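Local coordinates for MMS19 nucleotide excision repair protein homolog (Mus musculus, PDB 6TBL) that probably serves as a key component of the cytosolic iron-sulfur protein assembly complex, which delivers clusters to DNA-metabolism proteins, represented here by its C-terminal HEAT-repeat part, at residues A[61-64]-A[65-68]; A[83-86]-A[87-90]; A[102-105]-A[106-109]; A[115-118]-A[119-122]. All blocks are in the same frame, centred on the assembly; numbering follows the deposited sequence. Where two conformers were deposited one is given.

Contact 1: A[61-64]-A[65-68]; sequences YSMA and VRIA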
ATOM      1  N   TYR A  61       3.362  29.032 -15.892  1.00 90.65           N
ATOM      2  CA  TYR A  61       4.681  29.062 -16.511  1.00 99.20           C
ATOM      3  C   TYR A  61       5.675  29.852 -15.669  1.00 96.02           C
ATOM      4  O   TYR A  61       6.876  29.564 -15.698  1.00 96.23           O
ATOM      5  CB  TYR A  61       4.580  29.653 -17.918  1.00113.68           C
ATOM      6  CG  TYR A  61       5.902  29.762 -18.645  1.00131.00           C
ATOM      7  CD1 TYR A  61       6.441  28.671 -19.313  1.00140.02           C
ATOM      8  CD2 TYR A  61       6.607  30.960 -18.670  1.00136.59           C
ATOM      9  CE1 TYR A  61       7.647  28.766 -19.981  1.00144.08           C
ATOM     10  CE2 TYR A  61       7.814  31.064 -19.335  1.00141.65           C
ATOM     11  CZ  TYR A  61       8.329  29.964 -19.990  1.00144.87           C
ATOM     12  OH  TYR A  61       9.530  30.063 -20.654  1.00146.91           O
ATOM     13  N   SER A  62       5.197  30.835 -14.911  1.00 94.77           N
ATOM     14  CA  SER A  62       6.072  31.688 -14.121  1.00 96.48           C
ATOM     15  C   SER A  62       6.466  30.997 -12.821  1.00 96.07           C
ATOM     16  O   SER A  62       5.609  30.490 -12.091  1.00100.23           O
ATOM     17  CB  SER A  62       5.382  33.018 -13.825  1.00 93.18           C
ATOM     18  OG  SER A  62       6.110  33.777 -12.876  1.00 89.87           O
ATOM     19  N   MET A  63       7.770  30.982 -12.534  1.00 93.18           N
ATOM     20  CA  MET A  63       8.240  30.423 -11.271  1.00 85.06           C
ATOM     21  C   MET A  63       7.770  31.262 -10.089  1.00 86.52           C
ATOM     22  O   MET A  63       7.427  30.719  -9.032  1.00 81.74           O
ATOM     23  CB  MET A  63       9.765  30.318 -11.281  1.00 82.45           C
ATOM     24  CG  MET A  63      10.348  29.536 -10.118  1.00 86.56           C
ATOM     25  SD  MET A  63      12.106  29.858  -9.897  1.00 97.24           S
ATOM     26  CE  MET A  63      12.637  30.032 -11.601  1.00110.64           C
ATOM     27  N   ALA A  64       7.737  32.587 -10.250  1.00 89.41           N
ATOM     28  CA  ALA A  64       7.328  33.455  -9.150  1.00 79.64           C
ATOM     29  C   ALA A  64       5.849  33.286  -8.831  1.00 84.21           C
ATOM     30  O   ALA A  64       5.448  33.360  -7.664  1.00 86.48           O
ATOM     31  CB  ALA A  64       7.640  34.912  -9.485  1.00 69.02           C
ATOM     32  N   VAL A  65       5.025  33.060  -9.854  1.00 83.51           N
ATOM     33  CA  VAL A  65       3.598  32.855  -9.627  1.00 82.78           C
ATOM     34  C   VAL A  65       3.360  31.548  -8.880  1.00 81.83           C
ATOM     35  O   VAL A  65       2.586  31.502  -7.917  1.00 81.50           O
ATOM     36  CB  VAL A  65       2.829  32.900 -10.961  1.00 79.82           C
ATOM     37  CG1 VAL A  65       1.376  32.497 -10.755  1.00 70.72           C
ATOM     38  CG2 VAL A  65       2.907  34.291 -11.568  1.00 82.28           C
ATOM     39  N   ARG A  66       4.022  30.471  -9.309  1.00 81.75           N
ATOM     40  CA  ARG A  66       3.873  29.192  -8.617  1.00 77.00           C
ATOM     41  C   ARG A  66       4.265  29.311  -7.150  1.00 75.57           C
ATOM     42  O   ARG A  66       3.606  28.739  -6.274  1.00 78.76           O
ATOM     43  CB  ARG A  66       4.709  28.115  -9.311  1.00 73.16           C
ATOM     44  CG  ARG A  66       4.149  27.660 -10.648  1.00 80.73           C
ATOM     45  CD  ARG A  66       4.932  26.485 -11.223  1.00 74.32           C
ATOM     46  NE  ARG A  66       5.977  26.908 -12.153  1.00 77.54           N
ATOM     47  CZ  ARG A  66       7.280  26.807 -11.918  1.00 82.77           C
ATOM     48  NH1 ARG A  66       7.712  26.291 -10.777  1.00 95.06           N
ATOM     49  NH2 ARG A  66       8.152  27.217 -12.828  1.00 91.72           N
ATOM     50  N   ILE A  67       5.325  30.067  -6.864  1.00 73.51           N
ATOM     51  CA  ILE A  67       5.756  30.258  -5.482  1.00 71.09           C
ATOM     52  C   ILE A  67       4.695  31.013  -4.691  1.00 78.27           C
ATOM     53  O   ILE A  67       4.290  30.591  -3.601  1.00 78.44           O
ATOM     54  CB  ILE A  67       7.114  30.982  -5.442  1.00 76.97           C
ATOM     55  CG1 ILE A  67       8.217  30.060  -5.963  1.00 73.40           C
ATOM     56  CG2 ILE A  67       7.417  31.476  -4.032  1.00 62.59           C
ATOM     57  CD1 ILE A  67       9.571  30.715  -6.034  1.00 69.28           C
ATOM     58  N   ALA A  68       4.227  32.142  -5.229  1.00 63.60           N
ATOM     59  CA  ALA A  68       3.219  32.931  -4.529  1.00 63.74           C
ATOM     60  C   ALA A  68       1.928  32.142  -4.342  1.00 77.32           C
ATOM     61  O   ALA A  68       1.282  32.235  -3.290  1.00 77.84           O
ATOM     62  CB  ALA A  68       2.951  34.230  -5.288  1.00 65.07           C
TER

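Contact 2: A[83-86]-A[87-90]; sequences VLLP and YKSQ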
ATOM      1  N   VAL A  83     -13.927  24.341   8.088  1.00 98.74           N
ATOM      2  CA  VAL A  83     -14.316  24.636   6.711  1.00 99.98           C
ATOM      3  C   VAL A  83     -13.269  24.198   5.701  1.00101.58           C
ATOM      4  O   VAL A  83     -13.558  24.187   4.492  1.00103.94           O
ATOM      5  CB  VAL A  83     -14.624  26.137   6.522  1.00101.64           C
ATOM      6  CG1 VAL A  83     -15.486  26.641   7.665  1.00109.83           C
ATOM      7  CG2 VAL A  83     -13.339  26.946   6.401  1.00 92.27           C
ATOM      8  N   LEU A  84     -12.067  23.837   6.151  1.00 99.08           N
ATOM      9  CA  LEU A  84     -11.023  23.374   5.249  1.00 95.38           C
ATOM     10  C   LEU A  84     -11.045  21.867   5.054  1.00 99.75           C
ATOM     11  O   LEU A  84     -10.623  21.387   3.998  1.00103.63           O
ATOM     12  CB  LEU A  84      -9.644  23.786   5.766  1.00 86.96           C
ATOM     13  CG  LEU A  84      -9.426  25.268   6.053  1.00 83.25           C
ATOM     14  CD1 LEU A  84      -7.981  25.509   6.403  1.00 79.40           C
ATOM     15  CD2 LEU A  84      -9.847  26.120   4.874  1.00 86.63           C
ATOM     16  N   LEU A  85     -11.542  21.118   6.041  1.00 96.00           N
ATOM     17  CA  LEU A  85     -11.475  19.659   5.981  1.00 93.48           C
ATOM     18  C   LEU A  85     -12.143  19.050   4.752  1.00 93.29           C
ATOM     19  O   LEU A  85     -11.583  18.085   4.204  1.00 94.76           O
ATOM     20  CB  LEU A  85     -12.054  19.070   7.277  1.00 94.47           C
ATOM     21  CG  LEU A  85     -11.250  19.402   8.538  1.00 89.54           C
ATOM     22  CD1 LEU A  85     -11.935  18.854   9.780  1.00 79.83           C
ATOM     23  CD2 LEU A  85      -9.823  18.878   8.427  1.00 78.37           C
ATOM     24  N   PRO A  86     -13.293  19.532   4.264  1.00 93.67           N
ATOM     25  CA  PRO A  86     -13.843  18.971   3.017  1.00 91.79           C
ATOM     26  C   PRO A  86     -12.956  19.186   1.800  1.00 97.11           C
ATOM     27  O   PRO A  86     -13.217  18.577   0.755  1.00101.57           O
ATOM     28  CB  PRO A  86     -15.188  19.697   2.858  1.00 93.78           C
ATOM     29  CG  PRO A  86     -15.082  20.902   3.722  1.00 96.80           C
ATOM     30  CD  PRO A  86     -14.234  20.484   4.876  1.00 96.67           C
ATOM     31  N   TYR A  87     -11.926  20.026   1.897  1.00 92.44           N
ATOM     32  CA  TYR A  87     -10.965  20.207   0.821  1.00 90.80           C
ATOM     33  C   TYR A  87      -9.634  19.520   1.086  1.00 76.84           C
ATOM     34  O   TYR A  87      -8.807  19.440   0.171  1.00 84.94           O
ATOM     35  CB  TYR A  87     -10.720  21.704   0.573  1.00 76.63           C
ATOM     36  CG  TYR A  87     -11.958  22.462   0.157  1.00 84.35           C
ATOM     37  CD1 TYR A  87     -12.289  22.605  -1.184  1.00 80.86           C
ATOM     38  CD2 TYR A  87     -12.802  23.029   1.105  1.00 84.71           C
ATOM     39  CE1 TYR A  87     -13.423  23.294  -1.572  1.00 84.26           C
ATOM     40  CE2 TYR A  87     -13.939  23.721   0.726  1.00 85.27           C
ATOM     41  CZ  TYR A  87     -14.244  23.849  -0.614  1.00 87.19           C
ATOM     42  OH  TYR A  87     -15.374  24.533  -0.999  1.00 95.47           O
ATOM     43  N   LYS A  88      -9.418  19.010   2.302  1.00 79.07           N
ATOM     44  CA  LYS A  88      -8.102  18.513   2.693  1.00 80.83           C
ATOM     45  C   LYS A  88      -7.621  17.398   1.773  1.00 87.03           C
ATOM     46  O   LYS A  88      -6.454  17.382   1.364  1.00 92.94           O
ATOM     47  CB  LYS A  88      -8.139  18.032   4.143  1.00 74.71           C
ATOM     48  CG  LYS A  88      -6.853  17.371   4.598  1.00 88.60           C
ATOM     49  CD  LYS A  88      -6.901  17.015   6.072  1.00 74.02           C
ATOM     50  CE  LYS A  88      -5.680  16.205   6.462  1.00 78.40           C
ATOM     51  NZ  LYS A  88      -5.654  15.875   7.908  1.00 88.36           N
ATOM     52  N   SER A  89      -8.506  16.461   1.432  1.00 86.00           N
ATOM     53  CA  SER A  89      -8.099  15.328   0.609  1.00 83.12           C
ATOM     54  C   SER A  89      -7.623  15.782  -0.766  1.00 81.77           C
ATOM     55  O   SER A  89      -6.513  15.443  -1.191  1.00 82.73           O
ATOM     56  CB  SER A  89      -9.251  14.329   0.485  1.00 93.43           C
ATOM     57  OG  SER A  89      -9.479  13.661   1.713  1.00 93.72           O
ATOM     58  N   GLN A  90      -8.443  16.563  -1.474  1.00 81.64           N
ATOM     59  CA  GLN A  90      -8.081  16.951  -2.834  1.00 82.90           C
ATOM     60  C   GLN A  90      -6.870  17.874  -2.859  1.00 89.62           C
ATOM     61  O   GLN A  90      -6.107  17.863  -3.832  1.00 91.66           O
ATOM     62  CB  GLN A  90      -9.266  17.614  -3.537  1.00 90.27           C
ATOM     63  CG  GLN A  90      -9.535  19.045  -3.108  1.00100.30           C
ATOM     64  CD  GLN A  90     -10.387  19.801  -4.109  1.00113.89           C
ATOM     65  OE1 GLN A  90     -11.555  20.092  -3.852  1.00123.80           O
ATOM     66  NE2 GLN A  90      -9.801  20.125  -5.261  1.00105.41           N
TER

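Contact 3: A[102-105]-A[106-109]; sequences KKRL and VRKE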
ATOM      1  N   LYS A 102      10.098  21.377 -11.304  1.00 75.69           N
ATOM      2  CA  LYS A 102      11.460  21.392 -11.822  1.00 77.09           C
ATOM      3  C   LYS A 102      12.381  22.360 -11.085  1.00 81.94           C
ATOM      4  O   LYS A 102      13.583  22.365 -11.371  1.00 87.62           O
ATOM      5  CB  LYS A 102      11.439  21.725 -13.316  1.00 80.76           C
ATOM      6  CG  LYS A 102      10.642  22.965 -13.659  1.00 93.33           C
ATOM      7  CD  LYS A 102      10.479  23.120 -15.164  1.00108.89           C
ATOM      8  CE  LYS A 102       9.694  24.380 -15.507  1.00117.85           C
ATOM      9  NZ  LYS A 102       9.462  24.510 -16.972  1.00126.57           N
ATOM     10  N   LYS A 103      11.879  23.161 -10.149  1.00 83.08           N
ATOM     11  CA  LYS A 103      12.704  24.122  -9.429  1.00 82.19           C
ATOM     12  C   LYS A 103      12.664  23.836  -7.933  1.00 77.13           C
ATOM     13  O   LYS A 103      11.612  23.492  -7.385  1.00 79.87           O
ATOM     14  CB  LYS A 103      12.242  25.557  -9.705  1.00 83.14           C
ATOM     15  CG  LYS A 103      12.229  25.941 -11.179  1.00 88.15           C
ATOM     16  CD  LYS A 103      13.634  25.975 -11.763  1.00105.70           C
ATOM     17  CE  LYS A 103      14.504  27.004 -11.057  1.00119.14           C
ATOM     18  NZ  LYS A 103      15.868  27.087 -11.647  1.00120.98           N
ATOM     19  N   ARG A 104      13.819  23.974  -7.276  1.00 74.39           N
ATOM     20  CA  ARG A 104      13.880  23.743  -5.836  0.67 66.84           C
ATOM     21  C   ARG A 104      13.034  24.757  -5.078  1.00 75.12           C
ATOM     22  O   ARG A 104      12.303  24.395  -4.147  1.00 79.78           O
ATOM     23  CB  ARG A 104      15.330  23.796  -5.349  0.67 66.71           C
ATOM     24  CG  ARG A 104      16.186  22.612  -5.765  0.67 75.03           C
ATOM     25  CD  ARG A 104      17.606  22.751  -5.238  0.67 74.38           C
ATOM     26  NE  ARG A 104      18.274  23.931  -5.784  0.67 72.76           N
ATOM     27  CZ  ARG A 104      19.084  23.910  -6.837  0.67 71.63           C
ATOM     28  NH1 ARG A 104      19.336  22.768  -7.462  0.67 66.98           N
ATOM     29  NH2 ARG A 104      19.645  25.032  -7.262  0.67 77.11           N
ATOM     30  N   LEU A 105      13.118  26.032  -5.466  1.00 72.15           N
ATOM     31  CA  LEU A 105      12.451  27.087  -4.710  1.00 72.71           C
ATOM     32  C   LEU A 105      10.945  26.879  -4.652  1.00 75.87           C
ATOM     33  O   LEU A 105      10.311  27.189  -3.638  1.00 84.83           O
ATOM     34  CB  LEU A 105      12.782  28.448  -5.311  1.00 69.89           C
ATOM     35  CG  LEU A 105      14.243  28.855  -5.133  1.00 72.56           C
ATOM     36  CD1 LEU A 105      14.521  30.169  -5.839  1.00 79.28           C
ATOM     37  CD2 LEU A 105      14.587  28.953  -3.657  1.00 64.71           C
ATOM     38  N   VAL A 106      10.350  26.357  -5.723  1.00 67.08           N
ATOM     39  CA  VAL A 106       8.911  26.121  -5.686  1.00 79.27           C
ATOM     40  C   VAL A 106       8.592  24.816  -4.961  1.00 73.73           C
ATOM     41  O   VAL A 106       7.581  24.726  -4.252  1.00 77.88           O
ATOM     42  CB  VAL A 106       8.336  26.153  -7.114  1.00 80.87           C
ATOM     43  CG1 VAL A 106       9.163  25.292  -8.021  1.00 84.87           C
ATOM     44  CG2 VAL A 106       6.886  25.707  -7.128  1.00 79.54           C
ATOM     45  N   ARG A 107       9.446  23.801  -5.094  1.00 72.20           N
ATOM     46  CA  ARG A 107       9.239  22.566  -4.344  1.00 66.57           C
ATOM     47  C   ARG A 107       9.252  22.824  -2.844  1.00 66.23           C
ATOM     48  O   ARG A 107       8.448  22.249  -2.102  1.00 66.59           O
ATOM     49  CB  ARG A 107      10.304  21.538  -4.714  1.00 65.28           C
ATOM     50  CG  ARG A 107      10.051  20.811  -6.021  1.00 74.22           C
ATOM     51  CD  ARG A 107      11.098  19.736  -6.229  1.00 69.54           C
ATOM     52  NE  ARG A 107      12.240  20.230  -6.986  1.00 73.24           N
ATOM     53  CZ  ARG A 107      13.479  19.785  -6.830  1.00 74.95           C
ATOM     54  NH1 ARG A 107      13.736  18.849  -5.932  1.00 92.15           N
ATOM     55  NH2 ARG A 107      14.462  20.280  -7.563  1.00 73.19           N
ATOM     56  N   LYS A 108      10.167  23.680  -2.381  1.00 60.06           N
ATOM     57  CA  LYS A 108      10.222  24.023  -0.963  1.00 64.59           C
ATOM     58  C   LYS A 108       8.885  24.568  -0.474  1.00 74.43           C
ATOM     59  O   LYS A 108       8.406  24.185   0.601  1.00 81.94           O
ATOM     60  CB  LYS A 108      11.342  25.036  -0.717  1.00 66.72           C
ATOM     61  CG  LYS A 108      11.324  25.662   0.666  1.00 78.20           C
ATOM     62  CD  LYS A 108      12.360  26.771   0.792  1.00 92.97           C
ATOM     63  CE  LYS A 108      12.164  27.554   2.081  1.00102.88           C
ATOM     64  NZ  LYS A 108      13.168  28.638   2.235  1.00109.72           N
ATOM     65  N   GLU A 109       8.263  25.454  -1.255  1.00 77.17           N
ATOM     66  CA  GLU A 109       6.957  25.988  -0.878  1.00 78.23           C
ATOM     67  C   GLU A 109       5.874  24.920  -0.938  1.00 80.84           C
ATOM     68  O   GLU A 109       4.947  24.933  -0.119  1.00 89.60           O
ATOM     69  CB  GLU A 109       6.593  27.168  -1.779  1.00 77.82           C
ATOM     70  CG  GLU A 109       7.666  28.241  -1.856  1.00 88.74           C
ATOM     71  CD  GLU A 109       7.898  28.936  -0.528  1.00 92.40           C
ATOM     72  OE1 GLU A 109       6.963  28.970   0.301  1.00 92.26           O
ATOM     73  OE2 GLU A 109       9.019  29.448  -0.312  1.00 93.98           O
TER

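Contact 4: A[115-118]-A[119-122]; sequences GEWF and LLGS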
ATOM      1  N   GLY A 115       2.563  20.187   3.907  1.00 74.43           N
ATOM      2  CA  GLY A 115       2.778  19.730   5.270  1.00 61.84           C
ATOM      3  C   GLY A 115       1.776  20.298   6.254  1.00 75.29           C
ATOM      4  O   GLY A 115       1.387  19.622   7.211  1.00 82.17           O
ATOM      5  N   GLU A 116       1.338  21.539   6.035  1.00 72.59           N
ATOM      6  CA  GLU A 116       0.340  22.137   6.911  1.00 76.06           C
ATOM      7  C   GLU A 116      -1.058  21.606   6.630  1.00 78.65           C
ATOM      8  O   GLU A 116      -1.911  21.625   7.525  1.00 77.84           O
ATOM      9  CB  GLU A 116       0.365  23.659   6.778  1.00 76.75           C
ATOM     10  CG  GLU A 116       1.598  24.287   7.391  1.00 82.65           C
ATOM     11  CD  GLU A 116       1.695  24.036   8.884  1.00 84.42           C
ATOM     12  OE1 GLU A 116       0.656  24.133   9.570  1.00 82.93           O
ATOM     13  OE2 GLU A 116       2.806  23.731   9.368  1.00 88.91           O
ATOM     14  N   TRP A 117      -1.315  21.138   5.407  1.00 73.25           N
ATOM     15  CA  TRP A 117      -2.605  20.532   5.107  1.00 77.96           C
ATOM     16  C   TRP A 117      -2.721  19.115   5.649  1.00 81.93           C
ATOM     17  O   TRP A 117      -3.840  18.611   5.789  1.00 89.53           O
ATOM     18  CB  TRP A 117      -2.857  20.545   3.598  1.00 73.43           C
ATOM     19  CG  TRP A 117      -3.339  21.874   3.101  1.00 77.97           C
ATOM     20  CD1 TRP A 117      -2.576  22.966   2.808  1.00 78.09           C
ATOM     21  CD2 TRP A 117      -4.699  22.257   2.851  1.00 79.62           C
ATOM     22  NE1 TRP A 117      -3.372  24.001   2.383  1.00 74.43           N
ATOM     23  CE2 TRP A 117      -4.679  23.592   2.399  1.00 72.71           C
ATOM     24  CE3 TRP A 117      -5.927  21.597   2.954  1.00 82.62           C
ATOM     25  CZ2 TRP A 117      -5.840  24.280   2.057  1.00 78.41           C
ATOM     26  CZ3 TRP A 117      -7.080  22.284   2.614  1.00 78.18           C
ATOM     27  CH2 TRP A 117      -7.028  23.611   2.171  1.00 83.61           C
ATOM     28  N   PHE A 118      -1.596  18.467   5.962  1.00 74.94           N
ATOM     29  CA  PHE A 118      -1.653  17.173   6.634  1.00 75.24           C
ATOM     30  C   PHE A 118      -2.080  17.314   8.089  1.00 82.05           C
ATOM     31  O   PHE A 118      -2.641  16.374   8.662  1.00 88.41           O
ATOM     32  CB  PHE A 118      -0.295  16.472   6.558  1.00 72.75           C
ATOM     33  CG  PHE A 118      -0.093  15.663   5.309  1.00 75.87           C
ATOM     34  CD1 PHE A 118      -0.649  14.403   5.190  1.00 75.86           C
ATOM     35  CD2 PHE A 118       0.667  16.155   4.262  1.00 73.40           C
ATOM     36  CE1 PHE A 118      -0.461  13.656   4.047  1.00 74.42           C
ATOM     37  CE2 PHE A 118       0.858  15.411   3.114  1.00 69.23           C
ATOM     38  CZ  PHE A 118       0.297  14.160   3.009  1.00 71.62           C
ATOM     39  N   LEU A 119      -1.834  18.473   8.697  1.00 84.24           N
ATOM     40  CA  LEU A 119      -2.093  18.686  10.112  1.00 80.70           C
ATOM     41  C   LEU A 119      -3.493  19.208  10.401  1.00 88.36           C
ATOM     42  O   LEU A 119      -3.786  19.535  11.554  1.00101.45           O
ATOM     43  CB  LEU A 119      -1.065  19.666  10.691  1.00 74.73           C
ATOM     44  CG  LEU A 119       0.410  19.351  10.456  1.00 68.91           C
ATOM     45  CD1 LEU A 119       1.280  20.503  10.936  1.00 67.14           C
ATOM     46  CD2 LEU A 119       0.792  18.058  11.152  1.00 67.50           C
ATOM     47  N   LEU A 120      -4.359  19.314   9.395  1.00 88.86           N
ATOM     48  CA  LEU A 120      -5.696  19.845   9.644  1.00 94.77           C
ATOM     49  C   LEU A 120      -6.530  18.865  10.461  1.00100.83           C
ATOM     50  O   LEU A 120      -7.079  19.226  11.509  1.00103.39           O
ATOM     51  CB  LEU A 120      -6.379  20.187   8.322  1.00 88.01           C
ATOM     52  CG  LEU A 120      -5.841  21.445   7.639  1.00 86.03           C
ATOM     53  CD1 LEU A 120      -6.567  21.686   6.333  1.00 89.96           C
ATOM     54  CD2 LEU A 120      -5.971  22.655   8.556  1.00 83.75           C
ATOM     55  N   GLY A 121      -6.635  17.622  10.002  1.00108.72           N
ATOM     56  CA  GLY A 121      -7.224  16.572  10.809  1.00120.55           C
ATOM     57  C   GLY A 121      -6.189  15.924  11.707  1.00128.98           C
ATOM     58  O   GLY A 121      -5.844  14.750  11.533  1.00140.15           O
ATOM     59  N   SER A 122      -5.677  16.685  12.671  1.00119.80           N
ATOM     60  CA  SER A 122      -4.579  16.215  13.491  1.00110.96           C
ATOM     61  C   SER A 122      -5.046  15.948  14.913  1.00108.76           C
ATOM     62  O   SER A 122      -5.850  16.715  15.451  1.00109.50           O
ATOM     63  CB  SER A 122      -3.440  17.240  13.520  1.00106.23           C
ATOM     64  OG  SER A 122      -2.191  16.629  13.785  1.00106.22           O
TER

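Contact 1: A[61-64]-A[65-68]
The polar part of the contact is built on Ser-62, whose OG accepts from Val-65 N at 3.3 Å with a nearly straight N-H (160°) and more weakly from Ala-64 N. Its OG lies anti to the backbone N (chi1 170°), which turns the hydroxyl back under the first turn. From there the ordinary helical ladder takes over: Arg-66 N donates to Ser-62 O, Ile-67 N to Met-63 O and Ala-68 N to Ala-64 O, the last at 3.0 Å.

Van der Waals contacts fill the sides of this turn. Val-65 CG2 lies 3.6 Å from Ser-62 CB, beside the capping hydroxyl. The Arg-66 guanidinium lays one face against Met-63 CA, offset toward the rim, with NH2 3.8 Å from Met-63 CB. Met-63 CG approaches Ile-67 CD1 at 4.3 Å, one turn further on.

Charge is settled outside the turn: Arg-66 NE donates to Ser-60 O and NH1 pairs with Asp-101, which fixes the guanidinium beside the helix start. A serine accepting from the N-H groups of the first turn is the classic N-cap, here opening helix 63-76 in HEAT 3.

Contact 2: A[83-86]-A[87-90]
Tyr-87 sets its ring edge against the carbonyls of Val-83 and Leu-84, in helix 81-94 of a HEAT-repeat array; the curated HEAT 4 begins within this helix, at Leu-85. The helix is weakly bonded here. Pro-86 has no N-H to give to the preceding turn, and the two bonds across the contact span three residues instead of four: Tyr-87 N to Leu-84 O at 2.8 Å, and Lys-88 N to Leu-85 O. In both, the donor stands well above the carbonyl plane, 68° out of it for Lys-88, consistent with a kinked turn.

The tyrosine side chain can be traced outward. Tyr-87 CB lies 3.4 Å from Leu-84 O. Tyr-87 CG comes next, within 3.8 Å of Pro-86 C, and sits beside its own backbone N (chi1 -61°), a setting that sends the ring back along the preceding turn. Tyr-87 CD2 then meets two groups, Val-83 O at 3.7 Å and Pro-86 CG at 4.1 Å. CE2 remains beside Val-83 O, so that this carbonyl lies at the ring edge, near its plane. At the tip, OH bonds to Asp-48, which ties the ring to an earlier part of the chain.

On another side of the helix, Leu-85 and Lys-88 run side by side. The lysine is fully extended and its NZ bonds to Phe-118 O, while partway along the chain Lys-88 CD passes 4.2 Å from Leu-85 CD2.

Contact 3: A[102-105]-A[106-109]
Arg-107 swings its long side chain back over the start of helix 104-118, crossing that of Arg-104. One guanidinium face of Arg-107 looks at Arg-104 CA, while NH2 reaches Arg-104 CG at 3.4 Å. The guanidinium planes are turned 64° apart, although Arg-104 was modelled in two conformations and this angle holds for one of them.

The carbonyl of Lys-103, the residue at the N-cap position, helps to place Arg-107. Its O accepts from Arg-107 N at 3.2 Å and, weakly, from Arg-107 NE at 3.3 Å, so one acceptor serves both the backbone and the side chain of the same residue. CG of Arg-107 standing beside the backbone N (chi1 -79°) and the bend at the third torsion bring NE near that oxygen. Lys-108 N donates to Arg-104 O at 2.9 Å, a straighter bond of the helical ladder. Val-106 comes in from another side: CG1, between the backbone N and carbonyl carbon (chi1 49°), packs 3.5 Å from Lys-103 CB, and the side chain also lies against Arg-66 of helix 63-76.

A methionine in place of Arg-107 would probably leave the Lys-103 carbonyl without its second donor and an acidic side chain of the partner protein without its salt-bridge mate. The latter bond, through NH1, is joined by a cation-pi contact to an aromatic side chain of that chain, and Arg-104 N donates to an acidic side chain there. The chemistry thus implies a basic helix start, partly steadied by its own backbone, that is suited to meet acidic side chains of the partner protein.

Contact 4: A[115-118]-A[119-122]
Side-chain packing is led by Leu-120, whose CD1 touches the Trp-117 indole at CE3, 3.4 Å away, approaching it obliquely. The two side chains run side by side, pointing the same way. Leu-119 instead makes van der Waals contact with polar groups: its CG rests 3.4 Å from Gly-115 O, and its CD1 lies 3.9 Å from Glu-116 OE2 as the two side chains cross. The glutamate reaches this position because its chain bends at the second torsion (chi2 -62°). A serine in place of Leu-119, lacking the branch that lies beside Gly-115 O and the Glu-116 chain, would probably leave a gap there.

Backbone bonding is sparse, as the chain leaves helix 104-118. Leu-119 N reaches Glu-116 O in a weak bond of 3.4 Å, its N-H bent to 141°. Further on, Ser-122 N donates weakly to Leu-120 O at 3.1 Å, closing an inverse gamma turn centred on Gly-121.

Around this helix end, neighbouring helices supply the support. Trp-117 NE1 bonds to Met-73 O of helix 63-76, and the indole also packs on Val-91 of helix 81-94. Leu-120 lies against Leu-84 and Leu-85 of that same helix, its side chain about 4 Å from the potassium ion whose site includes Thr-77 and Thr-81. The last turn of helix 104-118 is thus held against helix 63-76 through Trp-117, and the segment after it against helix 81-94 through Leu-120.

Contacts 1 and 3 are partly buried helix starts that touch each other, their centres about 10 Å apart: Met-63 packs on Lys-103 and Ile-67 on Leu-105 and Glu-109. Contacts 2 and 4 lie nearer the surface and likewise meet, contact 2 across the chain's centre from contact 1. Contacts 3 and 4 share helix 104-118, one at its basic start and one at its more apolar far end. The chemistry follows place: a side-chain N-cap in contact 1, a salt bridge and cation-pi contact of Arg-107 to another protein in contact 3, and i to i+3 backbone bonds in contacts 2 and 4, weak in the latter, both flanking the potassium ion.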